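Long-range contact in probable diphthine synthase (Aeropyrum pernix, PDB 1WDE), which probably catalyses the S-adenosyl-L-methionine-dependent trimethylation of a modified histidine in elongation factor 2, forming diphthine on the pathway to diphthamide: residues Ala126-Gly138 and Pro250-Ala264. Sequence-based numbering, arbitrary orientation.
Sequences ARGATMLSFYRFG and PARLSGVEEWLLAAA
Arg136 and Glu257 meet in a salt bridge, NH1 to OE1 at 2.7 Å, though as a hydrogen bond it is weak because the N-H points well off the oxygen. The same guanidinium grips Arg252 O end-on with both terminal nitrogens, NH1 at 2.8 Å and NH2 at 3.0 Å, the oxygen lying in the guanidinium plane. A bend at chi3 (69°) turns the arginine's tip toward this carbonyl, and the two bonds restrict its rotation. The other carboxylate oxygen, Glu257 OE2, takes Ser133 N on its anti lone pair at 2.9 Å and also receives His168 NE2, while OE1 accepts Ser254 N. Ser254 OG in turn caps Glu257 N, completing a capping box at the start of helix 255-264, so one glutamate serves both the helix end and the facing loop. Next to these polar bonds, Leu132 packs across Leu253 at about a right angle, Leu132 CD2 a tight 3.4 Å from Leu253 CD2. The same CD2 of Leu132 also reaches Leu261 CB. Further along the helix, the CG of selenomethionine Met131 meets Ala264 CB at 4.0 Å and its CE meets Leu260 CB at 4.1 Å. One residue earlier, Thr130 OG1 accepts Leu132 N in an ST turn, and Met131, with positive phi, leads the chain out of helix 122-130. The arrangement is a capped helix packed against a helix-to-strand connection, beside the mixed sheet of this tetrapyrrole-methylase-family fold.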
ATOM      1  N   ALA A 126      -6.472  -5.154  -3.844  1.00 19.16           N
ATOM      2  CA  ALA A 126      -7.399  -4.040  -3.643  1.00 20.07           C
ATOM      3  C   ALA A 126      -7.643  -3.333  -4.977  1.00 24.52           C
ATOM      4  O   ALA A 126      -8.792  -3.127  -5.360  1.00 19.22           O
ATOM      5  CB  ALA A 126      -6.839  -3.074  -2.636  1.00 11.59           C
ATOM      6  N   ARG A 127      -6.568  -2.966  -5.688  1.00 19.14           N
ATOM      7  CA  ARG A 127      -6.728  -2.313  -6.982  1.00 24.43           C
ATOM      8  C   ARG A 127      -7.577  -3.208  -7.866  1.00 17.50           C
ATOM      9  O   ARG A 127      -8.511  -2.744  -8.530  1.00 20.57           O
ATOM     10  CB  ARG A 127      -5.385  -2.100  -7.663  1.00 19.18           C
ATOM     11  CG  ARG A 127      -4.541  -1.036  -7.033  1.00 24.04           C
ATOM     12  CD  ARG A 127      -3.180  -1.038  -7.708  1.00 22.16           C
ATOM     13  NE  ARG A 127      -2.341   0.064  -7.263  1.00 25.36           N
ATOM     14  CZ  ARG A 127      -1.075   0.197  -7.619  1.00 25.26           C
ATOM     15  NH1 ARG A 127      -0.517  -0.713  -8.414  1.00 26.92           N
ATOM     16  NH2 ARG A 127      -0.379   1.239  -7.210  1.00 28.52           N
ATOM     17  N   GLY A 128      -7.273  -4.499  -7.848  1.00 19.18           N
ATOM     18  CA  GLY A 128      -8.020  -5.432  -8.680  1.00 20.55           C
ATOM     19  C   GLY A 128      -9.502  -5.505  -8.341  1.00 22.70           C
ATOM     20  O   GLY A 128     -10.359  -5.590  -9.233  1.00 21.10           O
ATOM     21  N   ALA A 129      -9.822  -5.456  -7.052  1.00 19.14           N
ATOM     22  CA  ALA A 129     -11.233  -5.539  -6.653  1.00 20.48           C
ATOM     23  C   ALA A 129     -12.089  -4.362  -7.139  1.00 17.05           C
ATOM     24  O   ALA A 129     -13.286  -4.529  -7.327  1.00 22.28           O
ATOM     25  CB  ALA A 129     -11.346  -5.669  -5.119  1.00 19.73           C
ATOM     26  N   THR A 130     -11.484  -3.181  -7.323  1.00 19.87           N
ATOM     27  CA  THR A 130     -12.212  -1.983  -7.795  1.00 15.15           C
ATOM     28  C   THR A 130     -12.629  -2.130  -9.245  1.00 19.39           C
ATOM     29  O   THR A 130     -13.544  -1.450  -9.718  1.00 22.17           O
ATOM     30  CB  THR A 130     -11.344  -0.689  -7.727  1.00 16.45           C
ATOM     31  OG1 THR A 130     -10.328  -0.756  -8.732  1.00 20.25           O
ATOM     32  CG2 THR A 130     -10.670  -0.510  -6.332  1.00 15.03           C
HETATM   33  N   MSE A 131     -11.905  -2.997  -9.941  1.00 18.57           N
HETATM   34  CA  MSE A 131     -12.077  -3.300 -11.346  1.00 20.40           C
HETATM   35  C   MSE A 131     -11.779  -2.138 -12.287  1.00 22.64           C
HETATM   36  O   MSE A 131     -12.154  -2.164 -13.459  1.00 22.33           O
HETATM   37  CB  MSE A 131     -13.464  -3.876 -11.583  1.00 24.84           C
HETATM   38  CG  MSE A 131     -13.679  -5.128 -10.776  1.00 27.90           C
HETATM   39 SE   MSE A 131     -15.068  -6.247 -11.489  1.00 50.30          SE
HETATM   40  CE  MSE A 131     -16.352  -4.932 -12.106  1.00 46.30           C
ATOM     41  N   LEU A 132     -11.084  -1.129 -11.769  1.00 21.42           N
ATOM     42  CA  LEU A 132     -10.682   0.018 -12.583  1.00 23.80           C
ATOM     43  C   LEU A 132      -9.567  -0.471 -13.515  1.00 25.13           C
ATOM     44  O   LEU A 132      -8.925  -1.506 -13.255  1.00 21.71           O
ATOM     45  CB  LEU A 132     -10.171   1.162 -11.698  1.00 18.37           C
ATOM     46  CG  LEU A 132     -11.300   1.860 -10.908  1.00 25.86           C
ATOM     47  CD1 LEU A 132     -10.713   2.895  -9.990  1.00 18.00           C
ATOM     48  CD2 LEU A 132     -12.308   2.511 -11.870  1.00 21.96           C
ATOM     49  N   SER A 133      -9.320   0.268 -14.586  1.00 19.06           N
ATOM     50  CA  SER A 133      -8.296  -0.162 -15.541  1.00 20.79           C
ATOM     51  C   SER A 133      -6.899  -0.222 -14.944  1.00 16.37           C
ATOM     52  O   SER A 133      -6.376   0.768 -14.426  1.00 16.34           O
ATOM     53  CB  SER A 133      -8.306   0.752 -16.763  1.00 21.83           C
ATOM     54  OG  SER A 133      -7.209   0.484 -17.609  1.00 25.23           O
ATOM     55  N   PHE A 134      -6.304  -1.404 -15.008  1.00 18.93           N
ATOM     56  CA  PHE A 134      -4.953  -1.617 -14.491  1.00 20.44           C
ATOM     57  C   PHE A 134      -3.985  -0.602 -15.094  1.00 13.76           C
ATOM     58  O   PHE A 134      -3.169  -0.022 -14.385  1.00 14.01           O
ATOM     59  CB  PHE A 134      -4.476  -3.042 -14.840  1.00 21.35           C
ATOM     60  CG  PHE A 134      -3.002  -3.248 -14.652  1.00 24.13           C
ATOM     61  CD1 PHE A 134      -2.138  -3.225 -15.740  1.00 34.24           C
ATOM     62  CD2 PHE A 134      -2.471  -3.403 -13.381  1.00 24.49           C
ATOM     63  CE1 PHE A 134      -0.750  -3.346 -15.555  1.00 31.98           C
ATOM     64  CE2 PHE A 134      -1.091  -3.523 -13.188  1.00 31.92           C
ATOM     65  CZ  PHE A 134      -0.234  -3.492 -14.280  1.00 33.63           C
ATOM     66  N   TYR A 135      -4.129  -0.348 -16.392  1.00 18.63           N
ATOM     67  CA  TYR A 135      -3.247   0.561 -17.127  1.00 19.95           C
ATOM     68  C   TYR A 135      -3.268   2.007 -16.635  1.00 21.85           C
ATOM     69  O   TYR A 135      -2.308   2.749 -16.860  1.00 18.35           O
ATOM     70  CB  TYR A 135      -3.629   0.565 -18.613  1.00 20.31           C
ATOM     71  CG  TYR A 135      -3.667  -0.805 -19.232  1.00 30.13           C
ATOM     72  CD1 TYR A 135      -2.481  -1.465 -19.602  1.00 27.84           C
ATOM     73  CD2 TYR A 135      -4.883  -1.456 -19.437  1.00 32.22           C
ATOM     74  CE1 TYR A 135      -2.512  -2.732 -20.154  1.00 31.11           C
ATOM     75  CE2 TYR A 135      -4.932  -2.723 -19.987  1.00 32.65           C
ATOM     76  CZ  TYR A 135      -3.747  -3.355 -20.345  1.00 38.63           C
ATOM     77  OH  TYR A 135      -3.812  -4.599 -20.905  1.00 31.12           O
ATOM     78  N   ARG A 136      -4.357   2.401 -15.972  1.00 14.72           N
ATOM     79  CA  ARG A 136      -4.514   3.769 -15.508  1.00 16.62           C
ATOM     80  C   ARG A 136      -4.055   4.040 -14.103  1.00 16.90           C
ATOM     81  O   ARG A 136      -4.121   5.180 -13.646  1.00 17.40           O
ATOM     82  CB  ARG A 136      -5.979   4.230 -15.662  1.00 21.53           C
ATOM     83  CG  ARG A 136      -6.443   4.311 -17.118  1.00 22.38           C
ATOM     84  CD  ARG A 136      -7.744   5.077 -17.255  1.00 17.52           C
ATOM     85  NE  ARG A 136      -7.568   6.498 -16.978  1.00 21.48           N
ATOM     86  CZ  ARG A 136      -8.573   7.328 -16.738  1.00 23.23           C
ATOM     87  NH1 ARG A 136      -9.819   6.859 -16.740  1.00 21.65           N
ATOM     88  NH2 ARG A 136      -8.337   8.612 -16.509  1.00 19.12           N
ATOM     89  N   PHE A 137      -3.616   3.009 -13.387  1.00 19.22           N
ATOM     90  CA  PHE A 137      -3.127   3.261 -12.040  1.00 17.98           C
ATOM     91  C   PHE A 137      -1.794   3.958 -12.138  1.00 24.06           C
ATOM     92  O   PHE A 137      -0.933   3.579 -12.955  1.00 19.09           O
ATOM     93  CB  PHE A 137      -2.983   1.969 -11.229  1.00 17.19           C
ATOM     94  CG  PHE A 137      -4.290   1.478 -10.672  1.00 19.02           C
ATOM     95  CD1 PHE A 137      -5.133   0.687 -11.440  1.00 18.01           C
ATOM     96  CD2 PHE A 137      -4.732   1.914  -9.425  1.00 23.74           C
ATOM     97  CE1 PHE A 137      -6.404   0.346 -10.996  1.00 19.38           C
ATOM     98  CE2 PHE A 137      -6.028   1.573  -8.959  1.00 17.64           C
ATOM     99  CZ  PHE A 137      -6.857   0.795  -9.755  1.00 21.24           C
ATOM    100  N   GLY A 138      -1.631   4.995 -11.323  1.00 19.64           N
ATOM    101  CA  GLY A 138      -0.387   5.740 -11.314  1.00 18.89           C
ATOM    102  C   GLY A 138       0.395   5.596 -10.015  1.00 18.87           C
ATOM    103  O   GLY A 138       0.465   4.502  -9.425  1.00 18.75           O
ATOM    104  N   PRO A 250      -9.549   7.992  -7.941  1.00 20.68           N
ATOM    105  CA  PRO A 250      -9.455   7.932  -9.393  1.00 20.74           C
ATOM    106  C   PRO A 250      -9.312   9.228 -10.158  1.00 23.60           C
ATOM    107  O   PRO A 250      -9.625  10.318  -9.646  1.00 19.59           O
ATOM    108  CB  PRO A 250     -10.728   7.193  -9.769  1.00 14.90           C
ATOM    109  CG  PRO A 250     -11.717   7.797  -8.851  1.00 23.44           C
ATOM    110  CD  PRO A 250     -10.962   8.016  -7.522  1.00 23.58           C
ATOM    111  N   ALA A 251      -8.765   9.092 -11.366  1.00 20.60           N
ATOM    112  CA  ALA A 251      -8.664  10.214 -12.278  1.00 16.20           C
ATOM    113  C   ALA A 251     -10.050  10.093 -12.889  1.00 23.55           C
ATOM    114  O   ALA A 251     -10.789   9.149 -12.565  1.00 21.12           O
ATOM    115  CB  ALA A 251      -7.598   9.965 -13.346  1.00 23.09           C
ATOM    116  N   ARG A 252     -10.413  11.010 -13.774  1.00 24.92           N
ATOM    117  CA  ARG A 252     -11.734  10.950 -14.390  1.00 24.48           C
ATOM    118  C   ARG A 252     -11.981   9.589 -15.012  1.00 20.82           C
ATOM    119  O   ARG A 252     -11.246   9.161 -15.905  1.00 23.82           O
ATOM    120  CB  ARG A 252     -11.854  12.047 -15.449  1.00 35.14           C
ATOM    121  CG  ARG A 252     -13.243  12.231 -15.931  1.00 42.94           C
ATOM    122  CD  ARG A 252     -13.498  13.676 -16.282  1.00 44.16           C
ATOM    123  NE  ARG A 252     -14.821  13.809 -16.855  1.00 47.77           N
ATOM    124  CZ  ARG A 252     -15.406  14.968 -17.113  1.00 53.40           C
ATOM    125  NH1 ARG A 252     -14.771  16.100 -16.838  1.00 50.91           N
ATOM    126  NH2 ARG A 252     -16.615  14.982 -17.660  1.00 50.96           N
ATOM    127  N   LEU A 253     -13.025   8.899 -14.554  1.00 15.93           N
ATOM    128  CA  LEU A 253     -13.317   7.559 -15.047  1.00 20.39           C
ATOM    129  C   LEU A 253     -13.737   7.516 -16.490  1.00 26.09           C
ATOM    130  O   LEU A 253     -14.430   8.407 -16.975  1.00 23.57           O
ATOM    131  CB  LEU A 253     -14.439   6.918 -14.225  1.00 27.28           C
ATOM    132  CG  LEU A 253     -14.134   6.737 -12.739  1.00 33.43           C
ATOM    133  CD1 LEU A 253     -15.371   6.260 -11.999  1.00 31.35           C
ATOM    134  CD2 LEU A 253     -12.985   5.764 -12.610  1.00 27.18           C
ATOM    135  N   SER A 254     -13.340   6.454 -17.168  1.00 18.65           N
ATOM    136  CA  SER A 254     -13.721   6.245 -18.552  1.00 28.42           C
ATOM    137  C   SER A 254     -15.154   5.713 -18.471  1.00 25.74           C
ATOM    138  O   SER A 254     -15.569   5.184 -17.440  1.00 26.41           O
ATOM    139  CB  SER A 254     -12.806   5.198 -19.204  1.00 23.58           C
ATOM    140  OG  SER A 254     -13.368   3.900 -19.100  1.00 26.69           O
ATOM    141  N   GLY A 255     -15.925   5.867 -19.538  1.00 26.51           N
ATOM    142  CA  GLY A 255     -17.291   5.376 -19.509  1.00 27.10           C
ATOM    143  C   GLY A 255     -17.374   3.923 -19.081  1.00 30.87           C
ATOM    144  O   GLY A 255     -18.214   3.552 -18.252  1.00 23.40           O
ATOM    145  N   VAL A 256     -16.507   3.089 -19.647  1.00 25.93           N
ATOM    146  CA  VAL A 256     -16.499   1.676 -19.290  1.00 29.51           C
ATOM    147  C   VAL A 256     -16.114   1.504 -17.816  1.00 27.50           C
ATOM    148  O   VAL A 256     -16.645   0.629 -17.137  1.00 23.65           O
ATOM    149  CB  VAL A 256     -15.537   0.867 -20.205  1.00 31.12           C
ATOM    150  CG1 VAL A 256     -15.300  -0.524 -19.628  1.00 29.36           C
ATOM    151  CG2 VAL A 256     -16.159   0.729 -21.608  1.00 34.60           C
ATOM    152  N   GLU A 257     -15.225   2.358 -17.310  1.00 24.89           N
ATOM    153  CA  GLU A 257     -14.814   2.257 -15.905  1.00 27.42           C
ATOM    154  C   GLU A 257     -15.918   2.563 -14.896  1.00 25.91           C
ATOM    155  O   GLU A 257     -15.973   1.947 -13.835  1.00 21.35           O
ATOM    156  CB  GLU A 257     -13.621   3.160 -15.627  1.00 21.90           C
ATOM    157  CG  GLU A 257     -12.283   2.584 -16.103  1.00 22.91           C
ATOM    158  CD  GLU A 257     -11.143   3.495 -15.731  1.00 21.30           C
ATOM    159  OE1 GLU A 257     -11.232   4.703 -16.022  1.00 26.86           O
ATOM    160  OE2 GLU A 257     -10.167   3.015 -15.136  1.00 20.11           O
ATOM    161  N   GLU A 258     -16.763   3.543 -15.208  1.00 24.66           N
ATOM    162  CA  GLU A 258     -17.891   3.903 -14.348  1.00 28.28           C
ATOM    163  C   GLU A 258     -18.798   2.689 -14.210  1.00 26.68           C
ATOM    164  O   GLU A 258     -19.342   2.408 -13.135  1.00 27.14           O
ATOM    165  CB  GLU A 258     -18.699   5.061 -14.960  1.00 29.47           C
ATOM    166  CG  GLU A 258     -18.008   6.411 -14.823  1.00 48.27           C
ATOM    167  CD  GLU A 258     -18.788   7.571 -15.453  1.00 58.57           C
ATOM    168  OE1 GLU A 258     -18.355   8.732 -15.271  1.00 58.62           O
ATOM    169  OE2 GLU A 258     -19.815   7.327 -16.129  1.00 58.07           O
ATOM    170  N   TRP A 259     -18.963   1.971 -15.316  1.00 23.97           N
ATOM    171  CA  TRP A 259     -19.803   0.781 -15.330  1.00 25.25           C
ATOM    172  C   TRP A 259     -19.147  -0.310 -14.485  1.00 27.92           C
ATOM    173  O   TRP A 259     -19.819  -0.939 -13.667  1.00 24.08           O
ATOM    174  CB  TRP A 259     -20.009   0.337 -16.780  1.00 30.22           C
ATOM    175  CG  TRP A 259     -20.670  -0.996 -16.995  1.00 26.19           C
ATOM    176  CD1 TRP A 259     -21.953  -1.352 -16.677  1.00 31.86           C
ATOM    177  CD2 TRP A 259     -20.069  -2.151 -17.597  1.00 28.31           C
ATOM    178  NE1 TRP A 259     -22.190  -2.664 -17.045  1.00 26.23           N
ATOM    179  CE2 TRP A 259     -21.047  -3.175 -17.610  1.00 31.80           C
ATOM    180  CE3 TRP A 259     -18.798  -2.421 -18.124  1.00 32.80           C
ATOM    181  CZ2 TRP A 259     -20.789  -4.449 -18.131  1.00 34.78           C
ATOM    182  CZ3 TRP A 259     -18.543  -3.690 -18.642  1.00 30.71           C
ATOM    183  CH2 TRP A 259     -19.536  -4.688 -18.641  1.00 30.50           C
ATOM    184  N   LEU A 260     -17.843  -0.524 -14.676  1.00 27.11           N
ATOM    185  CA  LEU A 260     -17.088  -1.537 -13.924  1.00 28.03           C
ATOM    186  C   LEU A 260     -17.065  -1.232 -12.430  1.00 21.15           C
ATOM    187  O   LEU A 260     -17.325  -2.118 -11.619  1.00 26.72           O
ATOM    188  CB  LEU A 260     -15.637  -1.626 -14.428  1.00 25.90           C
ATOM    189  CG  LEU A 260     -15.430  -2.086 -15.877  1.00 27.97           C
ATOM    190  CD1 LEU A 260     -13.946  -1.962 -16.277  1.00 18.67           C
ATOM    191  CD2 LEU A 260     -15.912  -3.521 -16.009  1.00 26.26           C
ATOM    192  N   LEU A 261     -16.739   0.014 -12.070  1.00 25.06           N
ATOM    193  CA  LEU A 261     -16.681   0.443 -10.664  1.00 25.05           C
ATOM    194  C   LEU A 261     -18.056   0.390  -9.983  1.00 27.77           C
ATOM    195  O   LEU A 261     -18.167   0.046  -8.801  1.00 23.87           O
ATOM    196  CB  LEU A 261     -16.111   1.867 -10.545  1.00 19.12           C
ATOM    197  CG  LEU A 261     -16.019   2.392  -9.106  1.00 26.04           C
ATOM    198  CD1 LEU A 261     -15.078   1.503  -8.319  1.00 28.23           C
ATOM    199  CD2 LEU A 261     -15.516   3.839  -9.077  1.00 24.52           C
ATOM    200  N   ALA A 262     -19.103   0.744 -10.720  1.00 24.55           N
ATOM    201  CA  ALA A 262     -20.453   0.699 -10.168  1.00 26.22           C
ATOM    202  C   ALA A 262     -20.783  -0.760  -9.818  1.00 22.21           C
ATOM    203  O   ALA A 262     -21.338  -1.040  -8.767  1.00 25.27           O
ATOM    204  CB  ALA A 262     -21.475   1.247 -11.198  1.00 23.79           C
ATOM    205  N   ALA A 263     -20.449  -1.693 -10.700  1.00 24.33           N
ATOM    206  CA  ALA A 263     -20.718  -3.109 -10.419  1.00 25.42           C
ATOM    207  C   ALA A 263     -19.906  -3.618  -9.218  1.00 30.47           C
ATOM    208  O   ALA A 263     -20.430  -4.333  -8.345  1.00 25.38           O
ATOM    209  CB  ALA A 263     -20.412  -3.949 -11.650  1.00 22.90           C
ATOM    210  N   ALA A 264     -18.630  -3.230  -9.166  1.00 30.78           N
ATOM    211  CA  ALA A 264     -17.723  -3.641  -8.088  1.00 24.46           C
ATOM    212  C   ALA A 264     -18.151  -3.128  -6.710  1.00 29.27           C
ATOM    213  O   ALA A 264     -18.009  -3.824  -5.713  1.00 23.47           O
ATOM    214  CB  ALA A 264     -16.281  -3.158  -8.398  1.00 21.22           C
TER